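Local coordinates for protein LP04448p (Drosophila melanogaster, PDB 4QMH) that probably binds tubulin through this TOG domain, one of an array with which its XMAP215 family drives microtubule polymerization, at residues A[74-86]-A[111-125]. Sequence-based numbering, arbitrary orientation.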
ATOM      1  N   ALA A  74       0.863 -13.865   9.346  1.00  9.98           N
ATOM      2  CA  ALA A  74       0.723 -12.574   8.685  1.00 11.34           C
ATOM      3  C   ALA A  74       1.993 -11.733   8.810  1.00 12.42           C
ATOM      4  O   ALA A  74       2.409 -11.073   7.853  1.00 10.46           O
ATOM      5  CB  ALA A  74      -0.486 -11.820   9.239  1.00 13.57           C
ATOM      6  N   GLN A  75       2.603 -11.753   9.990  1.00  9.90           N
ATOM      7  CA  GLN A  75       3.833 -11.014  10.225  1.00 14.33           C
ATOM      8  C   GLN A  75       5.007 -11.607   9.451  1.00 11.58           C
ATOM      9  O   GLN A  75       5.788 -10.881   8.836  1.00 13.48           O
ATOM     10  CB  GLN A  75       4.132 -10.956  11.716  1.00 14.22           C
ATOM     11  CG  GLN A  75       3.083 -10.152  12.465  1.00 15.38           C
ATOM     12  CD  GLN A  75       3.026 -10.487  13.933  1.00 16.72           C
ATOM     13  OE1 GLN A  75       3.926 -11.137  14.467  1.00 19.71           O
ATOM     14  NE2 GLN A  75       1.958 -10.046  14.602  1.00 17.26           N
ATOM     15  N   THR A  76       5.114 -12.931   9.469  1.00  8.82           N
ATOM     16  CA  THR A  76       6.171 -13.614   8.738  1.00 11.24           C
ATOM     17  C   THR A  76       6.063 -13.293   7.252  1.00  9.59           C
ATOM     18  O   THR A  76       7.077 -13.079   6.565  1.00 11.16           O
ATOM     19  CB  THR A  76       6.114 -15.139   8.963  1.00 11.89           C
ATOM     20  OG1 THR A  76       6.361 -15.416  10.350  1.00 14.78           O
ATOM     21  CG2 THR A  76       7.179 -15.852   8.119  1.00 12.15           C
ATOM     22  N   THR A  77       4.833 -13.256   6.754  1.00  7.35           N
ATOM     23  CA  THR A  77       4.591 -12.984   5.342  1.00  8.05           C
ATOM     24  C   THR A  77       5.044 -11.571   4.956  1.00  9.64           C
ATOM     25  O   THR A  77       5.592 -11.368   3.872  1.00  8.23           O
ATOM     26  CB  THR A  77       3.113 -13.251   4.955  1.00  7.32           C
ATOM     27  OG1 THR A  77       2.766 -14.600   5.297  1.00  7.92           O
ATOM     28  CG2 THR A  77       2.874 -13.022   3.484  1.00  9.57           C
ATOM     29  N   LEU A  78       4.845 -10.589   5.837  1.00  8.92           N
ATOM     30  CA  LEU A  78       5.350  -9.246   5.557  1.00  7.70           C
ATOM     31  C   LEU A  78       6.867  -9.275   5.382  1.00  9.14           C
ATOM     32  O   LEU A  78       7.396  -8.684   4.441  1.00  9.36           O
ATOM     33  CB  LEU A  78       4.955  -8.254   6.654  1.00  9.51           C
ATOM     34  CG  LEU A  78       3.476  -7.866   6.692  1.00 13.70           C
ATOM     35  CD1 LEU A  78       3.139  -7.257   8.055  1.00 13.32           C
ATOM     36  CD2 LEU A  78       3.106  -6.908   5.544  1.00 10.95           C
ATOM     37  N   ALA A  79       7.554  -9.977   6.285  1.00 10.51           N
ATOM     38  CA  ALA A  79       9.005 -10.127   6.200  1.00 11.25           C
ATOM     39  C   ALA A  79       9.401 -10.771   4.880  1.00 10.63           C
ATOM     40  O   ALA A  79      10.354 -10.339   4.229  1.00 10.92           O
ATOM     41  CB  ALA A  79       9.529 -10.955   7.377  1.00 12.94           C
ATOM     42  N   ILE A  80       8.681 -11.816   4.482  1.00  9.24           N
ATOM     43  CA  ILE A  80       8.980 -12.470   3.205  1.00  8.65           C
ATOM     44  C   ILE A  80       8.764 -11.555   2.006  1.00 11.84           C
ATOM     45  O   ILE A  80       9.547 -11.570   1.053  1.00 10.69           O
ATOM     46  CB  ILE A  80       8.166 -13.760   3.032  1.00 12.76           C
ATOM     47  CG1 ILE A  80       8.718 -14.844   3.959  1.00 22.05           C
ATOM     48  CG2 ILE A  80       8.222 -14.232   1.586  1.00 10.70           C
ATOM     49  CD1 ILE A  80       7.807 -16.043   4.094  1.00 23.84           C
ATOM     50  N   CYS A  81       7.714 -10.741   2.050  1.00  9.05           N
ATOM     51  CA  CYS A  81       7.460  -9.827   0.945  1.00  7.94           C
ATOM     52  C   CYS A  81       8.557  -8.775   0.840  1.00 11.39           C
ATOM     53  O   CYS A  81       8.912  -8.364  -0.255  1.00 10.37           O
ATOM     54  CB  CYS A  81       6.084  -9.168   1.069  1.00  9.58           C
ATOM     55  SG  CYS A  81       4.737 -10.302   0.751  1.00 10.47           S
ATOM     56  N   GLU A  82       9.104  -8.350   1.972  1.00  7.36           N
ATOM     57  CA  GLU A  82      10.198  -7.387   1.932  1.00 13.66           C
ATOM     58  C   GLU A  82      11.420  -8.050   1.304  1.00 15.30           C
ATOM     59  O   GLU A  82      12.083  -7.455   0.451  1.00 12.24           O
ATOM     60  CB  GLU A  82      10.523  -6.826   3.318  1.00 21.44           C
ATOM     61  CG  GLU A  82      11.274  -5.503   3.253  1.00 35.19           C
ATOM     62  CD  GLU A  82      11.449  -4.849   4.608  1.00 40.71           C
ATOM     63  OE1 GLU A  82      10.562  -5.009   5.474  1.00 40.56           O
ATOM     64  OE2 GLU A  82      12.481  -4.173   4.807  1.00 40.83           O
ATOM     65  N   GLN A  83      11.678  -9.293   1.704  1.00  9.61           N
ATOM     66  CA  GLN A  83      12.762 -10.093   1.135  1.00  9.82           C
ATOM     67  C   GLN A  83      12.562 -10.259  -0.377  1.00 11.90           C
ATOM     68  O   GLN A  83      13.512 -10.163  -1.163  1.00  9.82           O
ATOM     69  CB  GLN A  83      12.812 -11.451   1.842  1.00 12.84           C
ATOM     70  CG  GLN A  83      13.812 -12.447   1.291  1.00 19.89           C
ATOM     71  CD  GLN A  83      13.663 -13.827   1.917  1.00 22.95           C
ATOM     72  OE1 GLN A  83      12.696 -14.105   2.632  1.00 23.04           O
ATOM     73  NE2 GLN A  83      14.626 -14.696   1.656  1.00 16.01           N
ATOM     74  N   LEU A  84      11.320 -10.491  -0.786  1.00 10.78           N
ATOM     75  CA  LEU A  84      11.020 -10.682  -2.193  1.00  9.06           C
ATOM     76  C   LEU A  84      11.305  -9.401  -2.976  1.00  9.87           C
ATOM     77  O   LEU A  84      11.856  -9.432  -4.086  1.00 11.05           O
ATOM     78  CB  LEU A  84       9.553 -11.117  -2.364  1.00 11.29           C
ATOM     79  CG  LEU A  84       9.118 -11.649  -3.730  1.00 14.55           C
ATOM     80  CD1 LEU A  84       9.652 -13.063  -3.987  1.00 12.45           C
ATOM     81  CD2 LEU A  84       7.602 -11.640  -3.821  1.00 19.08           C
ATOM     82  N   ALA A  85      10.943  -8.259  -2.398  1.00  9.14           N
ATOM     83  CA  ALA A  85      11.171  -6.986  -3.075  1.00 12.62           C
ATOM     84  C   ALA A  85      12.656  -6.787  -3.337  1.00 10.02           C
ATOM     85  O   ALA A  85      13.064  -6.419  -4.437  1.00  8.74           O
ATOM     86  CB  ALA A  85      10.630  -5.834  -2.241  1.00 10.91           C
ATOM     87  N   THR A  86      13.456  -7.029  -2.308  1.00 10.05           N
ATOM     88  CA  THR A  86      14.897  -6.858  -2.417  1.00  8.25           C
ATOM     89  C   THR A  86      15.464  -7.775  -3.501  1.00  9.14           C
ATOM     90  O   THR A  86      16.291  -7.355  -4.308  1.00 12.47           O
ATOM     91  CB  THR A  86      15.579  -7.123  -1.065  1.00 10.59           C
ATOM     92  OG1 THR A  86      15.137  -6.136  -0.115  1.00 14.34           O
ATOM     93  CG2 THR A  86      17.103  -7.062  -1.209  1.00 11.96           C
ATOM     94  N   LYS A 111      -1.076  -3.462  16.558  1.00 18.18           N
ATOM     95  CA  LYS A 111       0.294  -3.448  17.056  1.00 16.25           C
ATOM     96  C   LYS A 111       1.203  -2.632  16.127  1.00 19.85           C
ATOM     97  O   LYS A 111       1.275  -2.904  14.925  1.00 15.53           O
ATOM     98  CB  LYS A 111       0.808  -4.884  17.181  1.00 19.78           C
ATOM     99  CG  LYS A 111       0.016  -5.722  18.188  1.00 23.09           C
ATOM    100  CD  LYS A 111       0.331  -7.201  18.057  1.00 25.67           C
ATOM    101  CE  LYS A 111      -0.160  -7.745  16.729  1.00 33.65           C
ATOM    102  NZ  LYS A 111      -1.578  -7.347  16.470  1.00 36.15           N
ATOM    103  N   SER A 112       1.899  -1.647  16.695  1.00 14.73           N
ATOM    104  CA  SER A 112       2.707  -0.702  15.923  1.00 16.68           C
ATOM    105  C   SER A 112       3.814  -1.362  15.104  1.00 19.25           C
ATOM    106  O   SER A 112       4.156  -0.882  14.029  1.00 15.55           O
ATOM    107  CB  SER A 112       3.326   0.352  16.844  1.00 24.32           C
ATOM    108  OG  SER A 112       4.308  -0.232  17.681  1.00 18.56           O
ATOM    109  N   PHE A 113       4.396  -2.446  15.611  1.00 13.31           N
ATOM    110  CA  PHE A 113       5.458  -3.102  14.863  1.00 14.23           C
ATOM    111  C   PHE A 113       4.925  -3.754  13.588  1.00 14.89           C
ATOM    112  O   PHE A 113       5.653  -3.869  12.606  1.00 18.14           O
ATOM    113  CB  PHE A 113       6.246  -4.100  15.739  1.00 13.18           C
ATOM    114  CG  PHE A 113       5.571  -5.437  15.924  1.00 11.66           C
ATOM    115  CD1 PHE A 113       5.874  -6.507  15.085  1.00 15.44           C
ATOM    116  CD2 PHE A 113       4.670  -5.638  16.953  1.00 12.17           C
ATOM    117  CE1 PHE A 113       5.268  -7.749  15.267  1.00 18.57           C
ATOM    118  CE2 PHE A 113       4.066  -6.864  17.142  1.00 14.33           C
ATOM    119  CZ  PHE A 113       4.364  -7.924  16.296  1.00 19.17           C
ATOM    120  N   VAL A 114       3.660  -4.173  13.596  1.00 12.89           N
ATOM    121  CA  VAL A 114       3.059  -4.749  12.399  1.00 10.27           C
ATOM    122  C   VAL A 114       2.777  -3.628  11.410  1.00 11.22           C
ATOM    123  O   VAL A 114       3.046  -3.757  10.213  1.00 12.30           O
ATOM    124  CB  VAL A 114       1.755  -5.527  12.703  1.00 14.26           C
ATOM    125  CG1 VAL A 114       1.153  -6.095  11.420  1.00 12.43           C
ATOM    126  CG2 VAL A 114       2.042  -6.657  13.704  1.00 11.76           C
ATOM    127  N   ARG A 115       2.250  -2.515  11.905  1.00  8.92           N
ATOM    128  CA  ARG A 115       2.009  -1.382  11.004  1.00 10.61           C
ATOM    129  C   ARG A 115       3.327  -0.914  10.374  1.00 14.10           C
ATOM    130  O   ARG A 115       3.359  -0.519   9.213  1.00 14.10           O
ATOM    131  CB  ARG A 115       1.314  -0.226  11.723  1.00 10.00           C
ATOM    132  CG  ARG A 115      -0.041  -0.600  12.303  1.00 10.43           C
ATOM    133  CD  ARG A 115      -0.850   0.634  12.709  1.00 13.41           C
ATOM    134  NE  ARG A 115      -0.151   1.449  13.707  1.00 17.91           N
ATOM    135  CZ  ARG A 115      -0.333   1.339  15.024  1.00 20.91           C
ATOM    136  NH1 ARG A 115      -1.191   0.452  15.499  1.00 18.41           N
ATOM    137  NH2 ARG A 115       0.342   2.121  15.864  1.00 19.27           N
ATOM    138  N   ALA A 116       4.418  -1.010  11.132  1.00 14.46           N
ATOM    139  CA  ALA A 116       5.729  -0.570  10.654  1.00 13.42           C
ATOM    140  C   ALA A 116       6.273  -1.505   9.586  1.00 11.78           C
ATOM    141  O   ALA A 116       6.859  -1.064   8.591  1.00 13.99           O
ATOM    142  CB  ALA A 116       6.716  -0.473  11.823  1.00 17.26           C
ATOM    143  N   ALA A 117       6.091  -2.802   9.807  1.00 11.76           N
ATOM    144  CA  ALA A 117       6.465  -3.798   8.819  1.00 16.18           C
ATOM    145  C   ALA A 117       5.686  -3.562   7.533  1.00 13.32           C
ATOM    146  O   ALA A 117       6.236  -3.674   6.435  1.00 13.42           O
ATOM    147  CB  ALA A 117       6.214  -5.208   9.356  1.00 14.63           C
ATOM    148  N   ALA A 118       4.405  -3.224   7.668  1.00  9.88           N
ATOM    149  CA  ALA A 118       3.563  -2.985   6.506  1.00  9.09           C
ATOM    150  C   ALA A 118       4.052  -1.746   5.748  1.00  8.45           C
ATOM    151  O   ALA A 118       4.146  -1.754   4.521  1.00 11.35           O
ATOM    152  CB  ALA A 118       2.110  -2.827   6.933  1.00 13.19           C
ATOM    153  N   LEU A 119       4.363  -0.684   6.485  1.00  8.23           N
ATOM    154  CA  LEU A 119       4.880   0.543   5.874  1.00 10.03           C
ATOM    155  C   LEU A 119       6.201   0.287   5.154  1.00  9.54           C
ATOM    156  O   LEU A 119       6.450   0.831   4.085  1.00 13.75           O
ATOM    157  CB  LEU A 119       5.070   1.630   6.933  1.00 13.89           C
ATOM    158  CG  LEU A 119       3.837   2.421   7.335  1.00 22.57           C
ATOM    159  CD1 LEU A 119       4.168   3.380   8.469  1.00 27.74           C
ATOM    160  CD2 LEU A 119       3.276   3.184   6.126  1.00 25.39           C
ATOM    161  N   ASN A 120       7.042  -0.548   5.750  1.00 14.85           N
ATOM    162  CA  ASN A 120       8.344  -0.864   5.172  1.00 12.89           C
ATOM    163  C   ASN A 120       8.224  -1.630   3.867  1.00 13.04           C
ATOM    164  O   ASN A 120       8.983  -1.398   2.930  1.00 17.70           O
ATOM    165  CB  ASN A 120       9.176  -1.672   6.164  1.00 15.13           C
ATOM    166  CG  ASN A 120       9.619  -0.849   7.350  1.00 22.13           C
ATOM    167  OD1 ASN A 120       9.792   0.365   7.250  1.00 30.75           O
ATOM    168  ND2 ASN A 120       9.812  -1.509   8.486  1.00 29.75           N
ATOM    169  N   CYS A 121       7.275  -2.560   3.816  1.00 10.57           N
ATOM    170  CA  CYS A 121       6.972  -3.256   2.576  1.00 12.56           C
ATOM    171  C   CYS A 121       6.524  -2.275   1.519  1.00 11.90           C
ATOM    172  O   CYS A 121       6.982  -2.320   0.383  1.00 13.73           O
ATOM    173  CB  CYS A 121       5.851  -4.268   2.770  1.00 15.90           C
ATOM    174  SG  CYS A 121       6.405  -5.880   3.272  1.00 16.53           S
ATOM    175  N   ILE A 122       5.579  -1.413   1.883  1.00  9.36           N
ATOM    176  CA  ILE A 122       5.059  -0.463   0.929  1.00  8.33           C
ATOM    177  C   ILE A 122       6.189   0.383   0.371  1.00  9.57           C
ATOM    178  O   ILE A 122       6.340   0.506  -0.836  1.00 12.10           O
ATOM    179  CB  ILE A 122       3.977   0.446   1.548  1.00  9.76           C
ATOM    180  CG1 ILE A 122       2.721  -0.380   1.855  1.00  9.97           C
ATOM    181  CG2 ILE A 122       3.648   1.578   0.580  1.00  9.00           C
ATOM    182  CD1 ILE A 122       1.674   0.331   2.728  1.00  7.64           C
ATOM    183  N   ASN A 123       6.999   0.947   1.258  1.00 12.23           N
ATOM    184  CA  ASN A 123       8.052   1.847   0.805  1.00 11.04           C
ATOM    185  C   ASN A 123       9.178   1.123   0.068  1.00 13.79           C
ATOM    186  O   ASN A 123       9.799   1.694  -0.825  1.00 16.55           O
ATOM    187  CB  ASN A 123       8.567   2.706   1.963  1.00 13.19           C
ATOM    188  CG  ASN A 123       7.563   3.766   2.376  1.00 14.51           C
ATOM    189  OD1 ASN A 123       6.845   4.311   1.537  1.00 15.27           O
ATOM    190  ND2 ASN A 123       7.490   4.048   3.671  1.00 15.61           N
ATOM    191  N   SER A 124       9.424  -0.134   0.426  1.00 15.89           N
ATOM    192  CA  SER A 124      10.388  -0.932  -0.325  1.00 15.03           C
ATOM    193  C   SER A 124       9.918  -1.188  -1.748  1.00 14.20           C
ATOM    194  O   SER A 124      10.682  -1.007  -2.706  1.00 15.06           O
ATOM    195  CB  SER A 124      10.691  -2.256   0.368  1.00 14.35           C
ATOM    196  OG  SER A 124      11.632  -2.982  -0.413  1.00 17.98           O
ATOM    197  N   PHE A 125       8.667  -1.615  -1.902  1.00  7.46           N
ATOM    198  CA  PHE A 125       8.116  -1.805  -3.231  1.00  9.45           C
ATOM    199  C   PHE A 125       8.102  -0.483  -3.992  1.00 17.04           C
ATOM    200  O   PHE A 125       8.387  -0.446  -5.186  1.00 13.93           O
ATOM    201  CB  PHE A 125       6.707  -2.407  -3.166  1.00 11.16           C
ATOM    202  CG  PHE A 125       6.693  -3.916  -3.090  1.00  9.53           C
ATOM    203  CD1 PHE A 125       7.097  -4.577  -1.935  1.00  8.02           C
ATOM    204  CD2 PHE A 125       6.291  -4.670  -4.185  1.00  9.23           C
ATOM    205  CE1 PHE A 125       7.090  -5.965  -1.876  1.00  5.95           C
ATOM    206  CE2 PHE A 125       6.279  -6.057  -4.131  1.00 10.79           C
ATOM    207  CZ  PHE A 125       6.683  -6.701  -2.973  1.00  9.72           C
TER
HETATM  208  O   HOH W   1       8.359  -5.809   6.353  1.00 28.15           O
HETATM  209  O   HOH W   2      10.520  -3.994   8.500  1.00 35.55           O
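Lys111, at the N-cap of helix 112-129, lays its CE beside the amide of Gln75; its NZ salt-bridges Asp109. The Phe113 side chain crosses that of Gln75 at about a right angle, the ring and amide planes 75° apart, with Gln75 OE1 in the ring plane at the edge, 3.7 Å from Phe113 CZ. Val114 CG2 lies 3.5 Å from Gln75 NE2, and Val114 CG1 touches Leu78 CD1. Cut back to an alanine, Gln75 would probably leave the Phe113 edge, Val114 CG2 and Lys111 CE without cover. Leu78 is a knob in a hole made by Val114, Ala117, Ala118 and Cys121; its CD1 is 3.9 Å from Ala117 CB. Water bridges Ala117 O and Glu82 OE1, and a second water joins OE1 to Asn120 ND2. With Glu82 CG anti to the backbone N (chi1 -159°), the extended chain brings OE1 to within 3.7 Å of Asn120 CB. Cys121 SG sits 3.2 Å from Leu78 O. Ser124 OG, hydrogen-bonded to Lys128 NZ, and Phe125 CE1 both touch Ala85 CB, and Cys81 O meets the Phe125 ring edge. The helices run nearly parallel, 19° apart, as in the HEAT-like repeats of TOG domains. No direct hydrogen bond crosses; close packing round Leu78 joins them, with two waters at Glu82 as the hydrogen-bonded link.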